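Local coordinates for oxidoreductase, NAD-binding/iron-sulfur cluster-binding protein (PDB 6ZXU), which is a catabolic reductive dehalogenase that carries a cobalamin and two [4Fe-4S] clusters and probably uses them to strip halogens from organic substrates, at residues 557-560 with 565-568. Residues are numbered along the deposited sequence; the frame is centred on the assembly and turned at random.
Sequences GDKV and YEIW
The aliphatic chain of Lys559 lies across one face of the Trp568 indole, with CG above the middle of the ring system. This CH-pi contact puts Lys559 CG 3.5 Å from the centroid of the Trp568 five-membered ring, and Lys559 CE continues toward the six-membered ring, 3.7 Å from Trp568 CH2. Lys559 CG stands beside its backbone N, anti to the carbonyl carbon (chi1 -75°), and a bend at chi3 (-83°) carries the ammonium group to Glu566. There Lys559 NZ forms a salt bridge of 3.1 Å with Glu566 OE2, approaching from above the carboxylate plane rather than within it. Gln536 also binds this ammonium, while Glu566 OE1 is held by Arg717 and the backbone N of Leu302, so the pair belongs to a wider polar network. At the indole edge, Trp568 NE1 gives a weak, bent hydrogen bond to Gly557 O (3.1 Å), an oxygen that Arg500 binds as well. An alanine in place of Trp568 would probably leave the Lys559 methylenes without their aromatic floor and the ammonium less firmly directed at Glu566. Beneath these side chains, Val560 and Ile567 exchange two backbone hydrogen bonds: Val560 N to Ile567 O and Ile567 N to Val560 O are each 2.9 Å. The packing thins out toward the exposed Asp558, whose side chain leaves the backbone pointing away from 565-568. The hydrogen-bonded pair of Val560 and Ile567 belongs to the antiparallel two-stranded beta hairpin of 560-562 and 565-567, within the 4Fe-4S dicluster domain, where Tyr565 OH hydrogen-bonds the cobalamin and Trp568 packs against the cluster ligand Cys539.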
ATOM      1  N   GLY A 557      -5.342  14.989 -23.984  1.00 15.21           N
ATOM      2  CA  GLY A 557      -5.043  16.364 -24.367  1.00 16.11           C
ATOM      3  C   GLY A 557      -4.098  17.090 -23.403  1.00 18.60           C
ATOM      4  O   GLY A 557      -3.302  16.475 -22.735  1.00 16.13           O
ATOM      5  N   ASP A 558      -4.168  18.397 -23.411  1.00 19.15           N
ATOM      6  CA  ASP A 558      -3.251  19.227 -22.706  1.00 21.70           C
ATOM      7  C   ASP A 558      -3.763  19.461 -21.275  1.00 17.52           C
ATOM      8  O   ASP A 558      -4.926  19.234 -20.997  1.00 15.75           O
ATOM      9  CB  ASP A 558      -3.146  20.565 -23.423  1.00 24.76           C
ATOM     10  CG  ASP A 558      -2.406  20.454 -24.745  1.00 35.46           C
ATOM     11  OD1 ASP A 558      -1.547  19.536 -24.916  1.00 39.65           O
ATOM     12  OD2 ASP A 558      -2.696  21.338 -25.593  1.00 48.40           O
ATOM     13  N   LYS A 559      -2.868  19.889 -20.414  1.00 16.05           N
ATOM     14  CA  LYS A 559      -3.249  20.273 -19.080  1.00 16.42           C
ATOM     15  C   LYS A 559      -4.199  21.484 -19.144  1.00 17.54           C
ATOM     16  O   LYS A 559      -4.149  22.290 -20.065  1.00 20.71           O
ATOM     17  CB  LYS A 559      -2.043  20.595 -18.235  1.00 18.03           C
ATOM     18  CG  LYS A 559      -1.267  19.366 -17.792  1.00 17.53           C
ATOM     19  CD  LYS A 559       0.037  19.725 -17.087  1.00 19.33           C
ATOM     20  CE  LYS A 559       1.110  19.980 -18.121  1.00 20.15           C
ATOM     21  NZ  LYS A 559       2.346  20.444 -17.459  1.00 23.19           N
ATOM     22  N   VAL A 560      -5.074  21.593 -18.159  1.00 17.33           N
ATOM     23  CA  VAL A 560      -6.020  22.669 -17.991  1.00 16.61           C
ATOM     24  C   VAL A 560      -5.890  23.234 -16.561  1.00 17.15           C
ATOM     25  O   VAL A 560      -5.281  22.620 -15.664  1.00 16.34           O
ATOM     26  CB  VAL A 560      -7.492  22.229 -18.223  1.00 16.72           C
ATOM     27  CG1 VAL A 560      -7.700  21.784 -19.658  1.00 20.48           C
ATOM     28  CG2 VAL A 560      -7.940  21.104 -17.293  1.00 16.21           C
ATOM     29  N   TYR A 565      -5.497  25.345  -9.969  1.00 15.37           N
ATOM     30  CA  TYR A 565      -4.241  24.667 -10.245  1.00 14.85           C
ATOM     31  C   TYR A 565      -4.261  23.990 -11.601  1.00 14.56           C
ATOM     32  O   TYR A 565      -5.263  23.625 -12.102  1.00 15.47           O
ATOM     33  CB  TYR A 565      -3.845  23.675  -9.121  1.00 14.87           C
ATOM     34  CG  TYR A 565      -4.956  22.698  -8.762  1.00 15.03           C
ATOM     35  CD1 TYR A 565      -5.891  22.996  -7.794  1.00 13.93           C
ATOM     36  CD2 TYR A 565      -5.043  21.530  -9.383  1.00 14.70           C
ATOM     37  CE1 TYR A 565      -6.928  22.150  -7.510  1.00 15.69           C
ATOM     38  CE2 TYR A 565      -6.028  20.644  -9.097  1.00 14.59           C
ATOM     39  CZ  TYR A 565      -6.959  20.934  -8.152  1.00 16.47           C
ATOM     40  OH  TYR A 565      -7.951  20.050  -7.872  1.00 15.91           O
ATOM     41  N   GLU A 566      -3.068  23.772 -12.128  1.00 16.63           N
ATOM     42  CA  GLU A 566      -2.829  23.160 -13.411  1.00 17.70           C
ATOM     43  C   GLU A 566      -2.790  21.610 -13.214  1.00 16.75           C
ATOM     44  O   GLU A 566      -2.079  21.079 -12.339  1.00 14.92           O
ATOM     45  CB  GLU A 566      -1.465  23.628 -13.936  1.00 19.56           C
ATOM     46  CG  GLU A 566      -0.983  22.982 -15.222  1.00 19.68           C
ATOM     47  CD  GLU A 566       0.427  23.456 -15.661  1.00 26.34           C
ATOM     48  OE1 GLU A 566       1.189  24.119 -14.866  1.00 22.27           O
ATOM     49  OE2 GLU A 566       0.792  23.077 -16.806  1.00 30.15           O
ATOM     50  N   ILE A 567      -3.494  20.900 -14.076  1.00 17.01           N
ATOM     51  CA  ILE A 567      -3.647  19.469 -13.936  1.00 15.84           C
ATOM     52  C   ILE A 567      -4.103  18.880 -15.273  1.00 17.35           C
ATOM     53  O   ILE A 567      -4.661  19.573 -16.107  1.00 14.69           O
ATOM     54  CB  ILE A 567      -4.671  19.205 -12.796  1.00 18.25           C
ATOM     55  CG1 ILE A 567      -4.475  17.780 -12.269  1.00 22.91           C
ATOM     56  CG2 ILE A 567      -6.086  19.537 -13.211  1.00 16.20           C
ATOM     57  CD1 ILE A 567      -4.998  17.537 -10.906  1.00 26.68           C
ATOM     58  N   TRP A 568      -3.847  17.585 -15.468  1.00 16.86           N
ATOM     59  CA  TRP A 568      -4.529  16.803 -16.502  1.00 14.95           C
ATOM     60  C   TRP A 568      -5.815  16.252 -15.856  1.00 19.15           C
ATOM     61  O   TRP A 568      -5.737  15.354 -15.029  1.00 25.19           O
ATOM     62  CB  TRP A 568      -3.683  15.606 -16.968  1.00 15.99           C
ATOM     63  CG  TRP A 568      -2.648  15.912 -18.062  1.00 15.10           C
ATOM     64  CD1 TRP A 568      -2.912  16.155 -19.372  1.00 15.07           C
ATOM     65  CD2 TRP A 568      -1.243  15.981 -17.916  1.00 15.13           C
ATOM     66  NE1 TRP A 568      -1.768  16.403 -20.048  1.00 16.13           N
ATOM     67  CE2 TRP A 568      -0.710  16.312 -19.171  1.00 15.03           C
ATOM     68  CE3 TRP A 568      -0.385  15.876 -16.836  1.00 15.54           C
ATOM     69  CZ2 TRP A 568       0.666  16.443 -19.405  1.00 16.90           C
ATOM     70  CZ3 TRP A 568       0.958  15.981 -17.057  1.00 13.55           C
ATOM     71  CH2 TRP A 568       1.481  16.315 -18.329  1.00 16.18           C
TER
HETATM   72  O   HOH W   1       3.810  22.846 -15.990  1.00 35.53           O